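Local coordinates for protein halogenase PltM (Pseudomonas fluorescens, PDB 6BZN) that halogenates phenolic substrates with unusual versatility in substrate and halide, as a flavoprotein that binds FAD, at residues I29-V41 / R140-H154. Sequence-based numbering, arbitrary orientation.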
ATOM      1  N   ILE A  29      -5.019  11.735  15.024  1.00 12.79           N
ATOM      2  CA  ILE A  29      -3.639  12.181  14.867  1.00 13.67           C
ATOM      3  C   ILE A  29      -3.201  11.862  13.435  1.00 13.99           C
ATOM      4  O   ILE A  29      -3.218  10.701  13.032  1.00 14.16           O
ATOM      5  CB  ILE A  29      -2.678  11.505  15.861  1.00 15.30           C
ATOM      6  CG1 ILE A  29      -3.156  11.680  17.311  1.00 16.32           C
ATOM      7  CG2 ILE A  29      -1.282  12.113  15.747  1.00 15.40           C
ATOM      8  CD1 ILE A  29      -2.572  10.628  18.223  1.00 17.76           C
ATOM      9  N   GLY A  30      -2.801  12.892  12.687  1.00 13.87           N
ATOM     10  CA  GLY A  30      -2.342  12.761  11.301  1.00 14.29           C
ATOM     11  C   GLY A  30      -3.364  13.291  10.305  1.00 14.53           C
ATOM     12  O   GLY A  30      -4.534  12.901  10.333  1.00 14.59           O
ATOM     13  N   SER A  31      -2.937  14.183   9.418  1.00 14.64           N
ATOM     14  CA  SER A  31      -3.837  14.813   8.472  1.00 14.63           C
ATOM     15  C   SER A  31      -3.505  14.389   7.040  1.00 15.18           C
ATOM     16  O   SER A  31      -3.902  15.086   6.101  1.00 15.81           O
ATOM     17  CB  SER A  31      -3.750  16.337   8.599  1.00 15.45           C
ATOM     18  OG  SER A  31      -2.462  16.809   8.205  1.00 16.61           O
ATOM     19  N   GLY A  32      -2.785  13.272   6.882  1.00 14.60           N
ATOM     20  CA  GLY A  32      -2.541  12.653   5.585  1.00 14.26           C
ATOM     21  C   GLY A  32      -3.807  11.952   5.114  1.00 14.49           C
ATOM     22  O   GLY A  32      -4.853  12.037   5.754  1.00 13.85           O
ATOM     23  N   ILE A  33      -3.728  11.235   4.003  1.00 13.69           N
ATOM     24  CA  ILE A  33      -4.940  10.673   3.420  1.00 13.71           C
ATOM     25  C   ILE A  33      -5.727   9.792   4.396  1.00 13.26           C
ATOM     26  O   ILE A  33      -6.951   9.842   4.404  1.00 13.11           O
ATOM     27  CB  ILE A  33      -4.657   9.904   2.113  1.00 13.99           C
ATOM     28  CG1 ILE A  33      -5.971   9.598   1.382  1.00 14.10           C
ATOM     29  CG2 ILE A  33      -3.842   8.641   2.367  1.00 14.37           C
ATOM     30  CD1 ILE A  33      -5.751   9.196  -0.069  1.00 13.95           C
ATOM     31  N   ALA A  34      -5.036   8.996   5.208  1.00 12.48           N
ATOM     32  CA  ALA A  34      -5.712   8.145   6.193  1.00 12.46           C
ATOM     33  C   ALA A  34      -6.505   8.966   7.201  1.00 11.92           C
ATOM     34  O   ALA A  34      -7.693   8.720   7.407  1.00 11.84           O
ATOM     35  CB  ALA A  34      -4.714   7.268   6.914  1.00 12.47           C
ATOM     36  N   GLY A  35      -5.851   9.942   7.819  1.00 11.82           N
ATOM     37  CA  GLY A  35      -6.514  10.773   8.840  1.00 11.66           C
ATOM     38  C   GLY A  35      -7.640  11.610   8.258  1.00 11.69           C
ATOM     39  O   GLY A  35      -8.716  11.741   8.855  1.00 12.13           O
ATOM     40  N   ALA A  36      -7.396  12.156   7.073  1.00 11.65           N
ATOM     41  CA  ALA A  36      -8.371  12.988   6.394  1.00 11.58           C
ATOM     42  C   ALA A  36      -9.632  12.216   6.001  1.00 11.76           C
ATOM     43  O   ALA A  36     -10.738  12.697   6.205  1.00 11.02           O
ATOM     44  CB  ALA A  36      -7.761  13.620   5.165  1.00 11.83           C
ATOM     45  N   LEU A  37      -9.471  11.036   5.408  1.00 11.78           N
ATOM     46  CA  LEU A  37     -10.647  10.258   5.015  1.00 12.57           C
ATOM     47  C   LEU A  37     -11.436   9.755   6.220  1.00 12.40           C
ATOM     48  O   LEU A  37     -12.672   9.770   6.195  1.00 12.97           O
ATOM     49  CB  LEU A  37     -10.271   9.092   4.108  1.00 13.53           C
ATOM     50  CG  LEU A  37      -9.694   9.499   2.760  1.00 14.48           C
ATOM     51  CD1 LEU A  37      -9.356   8.229   1.983  1.00 16.09           C
ATOM     52  CD2 LEU A  37     -10.638  10.378   1.964  1.00 15.52           C
ATOM     53  N   THR A  38     -10.726   9.300   7.248  1.00 11.94           N
ATOM     54  CA  THR A  38     -11.341   8.955   8.524  1.00 11.87           C
ATOM     55  C   THR A  38     -12.150  10.127   9.073  1.00 12.03           C
ATOM     56  O   THR A  38     -13.317   9.960   9.456  1.00 12.17           O
ATOM     57  CB  THR A  38     -10.294   8.482   9.545  1.00 11.46           C
ATOM     58  OG1 THR A  38      -9.547   7.394   8.978  1.00 11.37           O
ATOM     59  CG2 THR A  38     -10.961   8.040  10.827  1.00 11.41           C
ATOM     60  N   GLY A  39     -11.556  11.314   9.065  1.00 12.18           N
ATOM     61  CA  GLY A  39     -12.234  12.491   9.600  1.00 12.28           C
ATOM     62  C   GLY A  39     -13.446  12.870   8.779  1.00 12.63           C
ATOM     63  O   GLY A  39     -14.476  13.263   9.331  1.00 12.51           O
ATOM     64  N   ALA A  40     -13.333  12.738   7.458  1.00 12.45           N
ATOM     65  CA  ALA A  40     -14.433  13.084   6.593  1.00 12.74           C
ATOM     66  C   ALA A  40     -15.640  12.187   6.834  1.00 12.87           C
ATOM     67  O   ALA A  40     -16.750  12.682   6.992  1.00 13.58           O
ATOM     68  CB  ALA A  40     -14.014  13.015   5.146  1.00 12.69           C
ATOM     69  N   VAL A  41     -15.428  10.876   6.873  1.00 12.83           N
ATOM     70  CA  VAL A  41     -16.551   9.939   7.003  1.00 13.14           C
ATOM     71  C   VAL A  41     -17.238  10.038   8.371  1.00 13.69           C
ATOM     72  O   VAL A  41     -18.468   9.921   8.453  1.00 13.82           O
ATOM     73  CB  VAL A  41     -16.189   8.461   6.660  1.00 13.38           C
ATOM     74  CG1 VAL A  41     -15.647   8.345   5.244  1.00 13.65           C
ATOM     75  CG2 VAL A  41     -15.203   7.851   7.643  1.00 13.85           C
ATOM     76  N   ARG A 140       1.325  12.473  -3.860  1.00 10.72           N
ATOM     77  CA  ARG A 140       0.666  12.531  -2.550  1.00 11.40           C
ATOM     78  C   ARG A 140       0.521  13.934  -1.962  1.00 11.49           C
ATOM     79  O   ARG A 140      -0.483  14.227  -1.301  1.00 11.68           O
ATOM     80  CB  ARG A 140       1.364  11.594  -1.570  1.00 12.09           C
ATOM     81  CG  ARG A 140       1.204  10.113  -1.912  1.00 12.39           C
ATOM     82  CD  ARG A 140      -0.212   9.588  -1.692  1.00 13.06           C
ATOM     83  NE  ARG A 140      -0.565   9.764  -0.282  1.00 13.84           N
ATOM     84  CZ  ARG A 140      -0.229   8.933   0.702  1.00 14.64           C
ATOM     85  NH1 ARG A 140       0.370   7.777   0.462  1.00 14.87           N
ATOM     86  NH2 ARG A 140      -0.553   9.253   1.948  1.00 15.30           N
ATOM     87  N   GLN A 141       1.471  14.829  -2.226  1.00 11.14           N
ATOM     88  CA  GLN A 141       1.273  16.211  -1.778  1.00 11.20           C
ATOM     89  C   GLN A 141      -0.068  16.800  -2.208  1.00 11.31           C
ATOM     90  O   GLN A 141      -0.686  17.539  -1.458  1.00 11.67           O
ATOM     91  CB  GLN A 141       2.421  17.133  -2.200  1.00 11.35           C
ATOM     92  CG  GLN A 141       2.651  17.285  -3.691  1.00 11.15           C
ATOM     93  CD  GLN A 141       3.508  18.497  -4.005  1.00 11.05           C
ATOM     94  OE1 GLN A 141       4.725  18.455  -3.873  1.00 11.10           O
ATOM     95  NE2 GLN A 141       2.862  19.594  -4.432  1.00 11.69           N
ATOM     96  N   ASP A 142      -0.513  16.499  -3.423  1.00 11.31           N
ATOM     97  CA  ASP A 142      -1.751  17.087  -3.944  1.00 11.47           C
ATOM     98  C   ASP A 142      -2.958  16.249  -3.570  1.00 11.68           C
ATOM     99  O   ASP A 142      -4.006  16.786  -3.217  1.00 12.56           O
ATOM    100  CB  ASP A 142      -1.677  17.266  -5.453  1.00 11.72           C
ATOM    101  CG  ASP A 142      -0.708  18.386  -5.884  1.00 12.19           C
ATOM    102  OD1 ASP A 142      -0.229  19.190  -5.042  1.00 12.29           O
ATOM    103  OD2 ASP A 142      -0.420  18.442  -7.106  1.00 12.64           O
ATOM    104  N   ILE A 143      -2.800  14.931  -3.620  1.00 11.50           N
ATOM    105  CA  ILE A 143      -3.867  14.010  -3.256  1.00 11.50           C
ATOM    106  C   ILE A 143      -4.260  14.194  -1.793  1.00 11.69           C
ATOM    107  O   ILE A 143      -5.449  14.321  -1.487  1.00 11.30           O
ATOM    108  CB  ILE A 143      -3.447  12.540  -3.537  1.00 11.34           C
ATOM    109  CG1 ILE A 143      -3.274  12.306  -5.043  1.00 11.67           C
ATOM    110  CG2 ILE A 143      -4.423  11.537  -2.930  1.00 11.49           C
ATOM    111  CD1 ILE A 143      -4.537  12.384  -5.867  1.00 11.91           C
ATOM    112  N   ASP A 144      -3.271  14.219  -0.903  1.00 11.63           N
ATOM    113  CA  ASP A 144      -3.542  14.318   0.542  1.00 12.43           C
ATOM    114  C   ASP A 144      -4.133  15.663   0.929  1.00 12.23           C
ATOM    115  O   ASP A 144      -4.994  15.724   1.792  1.00 12.40           O
ATOM    116  CB  ASP A 144      -2.290  14.009   1.378  1.00 13.25           C
ATOM    117  CG  ASP A 144      -1.892  12.522   1.303  1.00 14.68           C
ATOM    118  OD1 ASP A 144      -2.303  11.813   0.354  1.00 15.58           O
ATOM    119  OD2 ASP A 144      -1.163  12.054   2.191  1.00 18.04           O
ATOM    120  N   TYR A 145      -3.688  16.739   0.284  1.00 12.25           N
ATOM    121  CA  TYR A 145      -4.215  18.058   0.609  1.00 12.72           C
ATOM    122  C   TYR A 145      -5.701  18.085   0.203  1.00 12.30           C
ATOM    123  O   TYR A 145      -6.552  18.514   0.980  1.00 12.10           O
ATOM    124  CB  TYR A 145      -3.437  19.182  -0.080  1.00 13.12           C
ATOM    125  CG  TYR A 145      -3.476  20.549   0.617  1.00 14.08           C
ATOM    126  CD1 TYR A 145      -4.265  20.788   1.752  1.00 14.48           C
ATOM    127  CD2 TYR A 145      -2.722  21.614   0.121  1.00 14.41           C
ATOM    128  CE1 TYR A 145      -4.285  22.029   2.381  1.00 14.73           C
ATOM    129  CE2 TYR A 145      -2.750  22.863   0.739  1.00 15.22           C
ATOM    130  CZ  TYR A 145      -3.531  23.061   1.872  1.00 15.21           C
ATOM    131  OH  TYR A 145      -3.562  24.287   2.512  1.00 16.38           O
ATOM    132  N   PHE A 146      -6.005  17.563  -0.986  1.00 11.57           N
ATOM    133  CA  PHE A 146      -7.399  17.412  -1.445  1.00 11.51           C
ATOM    134  C   PHE A 146      -8.247  16.597  -0.463  1.00 11.37           C
ATOM    135  O   PHE A 146      -9.364  16.983  -0.148  1.00 11.07           O
ATOM    136  CB  PHE A 146      -7.423  16.783  -2.841  1.00 11.71           C
ATOM    137  CG  PHE A 146      -8.790  16.639  -3.427  1.00 12.23           C
ATOM    138  CD1 PHE A 146      -9.520  15.462  -3.242  1.00 12.59           C
ATOM    139  CD2 PHE A 146      -9.345  17.655  -4.184  1.00 12.71           C
ATOM    140  CE1 PHE A 146     -10.782  15.316  -3.802  1.00 13.06           C
ATOM    141  CE2 PHE A 146     -10.611  17.523  -4.730  1.00 13.11           C
ATOM    142  CZ  PHE A 146     -11.327  16.349  -4.551  1.00 13.44           C
ATOM    143  N   ALA A 147      -7.702  15.484   0.020  1.00 11.62           N
ATOM    144  CA  ALA A 147      -8.379  14.660   1.015  1.00 12.04           C
ATOM    145  C   ALA A 147      -8.691  15.452   2.282  1.00 12.42           C
ATOM    146  O   ALA A 147      -9.825  15.388   2.788  1.00 12.40           O
ATOM    147  CB  ALA A 147      -7.543  13.425   1.355  1.00 12.02           C
ATOM    148  N   LEU A 148      -7.724  16.216   2.785  1.00 12.43           N
ATOM    149  CA  LEU A 148      -8.005  17.054   3.955  1.00 12.65           C
ATOM    150  C   LEU A 148      -9.130  18.045   3.658  1.00 12.86           C
ATOM    151  O   LEU A 148      -9.972  18.306   4.512  1.00 13.42           O
ATOM    152  CB  LEU A 148      -6.769  17.810   4.421  1.00 13.17           C
ATOM    153  CG  LEU A 148      -6.964  18.666   5.682  1.00 13.30           C
ATOM    154  CD1 LEU A 148      -7.439  17.831   6.869  1.00 13.92           C
ATOM    155  CD2 LEU A 148      -5.663  19.352   6.034  1.00 14.10           C
ATOM    156  N   MET A 149      -9.133  18.613   2.462  1.00 13.12           N
ATOM    157  CA  MET A 149     -10.207  19.530   2.089  1.00 13.42           C
ATOM    158  C   MET A 149     -11.577  18.838   2.145  1.00 13.17           C
ATOM    159  O   MET A 149     -12.556  19.455   2.578  1.00 13.34           O
ATOM    160  CB  MET A 149      -9.967  20.160   0.729  1.00 14.39           C
ATOM    161  CG  MET A 149      -8.748  21.058   0.671  1.00 15.39           C
ATOM    162  SD  MET A 149      -8.400  21.511  -1.046  1.00 17.54           S
ATOM    163  CE  MET A 149      -6.712  22.109  -0.894  1.00 18.04           C
ATOM    164  N   ILE A 150     -11.649  17.561   1.762  1.00 12.36           N
ATOM    165  CA  ILE A 150     -12.907  16.803   1.914  1.00 12.77           C
ATOM    166  C   ILE A 150     -13.369  16.842   3.375  1.00 12.39           C
ATOM    167  O   ILE A 150     -14.525  17.161   3.660  1.00 12.40           O
ATOM    168  CB  ILE A 150     -12.802  15.321   1.484  1.00 12.51           C
ATOM    169  CG1 ILE A 150     -12.371  15.213   0.014  1.00 12.98           C
ATOM    170  CG2 ILE A 150     -14.155  14.633   1.691  1.00 12.85           C
ATOM    171  CD1 ILE A 150     -12.186  13.803  -0.506  1.00 13.23           C
ATOM    172  N   ALA A 151     -12.462  16.499   4.286  1.00 12.31           N
ATOM    173  CA  ALA A 151     -12.784  16.466   5.716  1.00 12.25           C
ATOM    174  C   ALA A 151     -13.249  17.821   6.241  1.00 12.80           C
ATOM    175  O   ALA A 151     -14.250  17.909   6.968  1.00 12.44           O
ATOM    176  CB  ALA A 151     -11.591  16.000   6.511  1.00 12.06           C
ATOM    177  N   LEU A 152     -12.515  18.868   5.874  1.00 12.93           N
ATOM    178  CA  LEU A 152     -12.833  20.229   6.334  1.00 13.97           C
ATOM    179  C   LEU A 152     -14.216  20.682   5.864  1.00 14.30           C
ATOM    180  O   LEU A 152     -14.970  21.319   6.610  1.00 13.72           O
ATOM    181  CB  LEU A 152     -11.772  21.220   5.831  1.00 13.89           C
ATOM    182  CG  LEU A 152     -10.395  21.060   6.468  1.00 14.73           C
ATOM    183  CD1 LEU A 152      -9.326  21.858   5.722  1.00 15.38           C
ATOM    184  CD2 LEU A 152     -10.447  21.493   7.919  1.00 15.45           C
ATOM    185  N   LYS A 153     -14.537  20.357   4.618  1.00 15.21           N
ATOM    186  CA  LYS A 153     -15.832  20.737   4.040  1.00 16.02           C
ATOM    187  C   LYS A 153     -17.002  19.994   4.686  1.00 16.47           C
ATOM    188  O   LYS A 153     -18.144  20.458   4.628  1.00 16.73           O
ATOM    189  CB  LYS A 153     -15.826  20.524   2.528  1.00 16.37           C
ATOM    190  CG  LYS A 153     -14.927  21.512   1.793  1.00 16.69           C
ATOM    191  CD  LYS A 153     -15.001  21.371   0.279  1.00 17.17           C
ATOM    192  CE  LYS A 153     -14.498  20.026  -0.203  1.00 16.93           C
ATOM    193  NZ  LYS A 153     -14.671  19.908  -1.669  1.00 17.51           N
ATOM    194  N   HIS A 154     -16.722  18.837   5.279  1.00 16.19           N
ATOM    195  CA  HIS A 154     -17.724  18.087   6.034  1.00 16.14           C
ATOM    196  C   HIS A 154     -17.768  18.417   7.517  1.00 15.82           C
ATOM    197  O   HIS A 154     -18.530  17.798   8.247  1.00 16.04           O
ATOM    198  CB  HIS A 154     -17.534  16.594   5.819  1.00 16.62           C
ATOM    199  CG  HIS A 154     -18.003  16.139   4.485  1.00 16.73           C
ATOM    200  ND1 HIS A 154     -17.191  16.142   3.376  1.00 17.18           N
ATOM    201  CD2 HIS A 154     -19.218  15.718   4.065  1.00 17.16           C
ATOM    202  CE1 HIS A 154     -17.878  15.719   2.332  1.00 17.41           C
ATOM    203  NE2 HIS A 154     -19.109  15.449   2.725  1.00 17.45           N
TER
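Ala36 CB rests on the backbone of helix 140-153, 3.5 Å from Leu148 N, and in return Ala151 CB lies 3.4 Å from Ala36 O. Ala40 CB continues this tight seam, 3.7 Å from Ala151 CA; with Ala36, Ala40, Ala147 and Ala151 at the seam, the two helices run nearly parallel, their axes 7.8 Å apart at a 20° angle. Toward the N-terminal ends Ile33 is a knob among Arg140, Ile143, Asp144 and Ala147. Its CG1, anti to the backbone N (chi1 -168°), carries CD1 alongside Ile143 CG2, while CG2 meets Arg140 NH2 at 3.4 Å. The far end is looser: partly exposed His154 only brings CB within 4.2 Å of Ala40 O, and its ring turns back to bond Ile150 O. Arg140 grips Asp144 side-on, NE to OD1 at 2.8 Å and NH2 to OD2, and OD2 also takes a weak bond from Ile33 N. An asparagine at Asp144 would probably leave the Arg140 guanidinium without its countercharge and less firmly oriented. Gly30, Gly32 and Gly35 fit the Rossmann-type glycine-rich turn, and Ile33, Ala34 and Arg140 bind FAD in this protein; the buried carboxylate thus joins a flavin-site arginine, by a firm salt bridge, to the start of the dinucleotide-binding helix, by one weak bond.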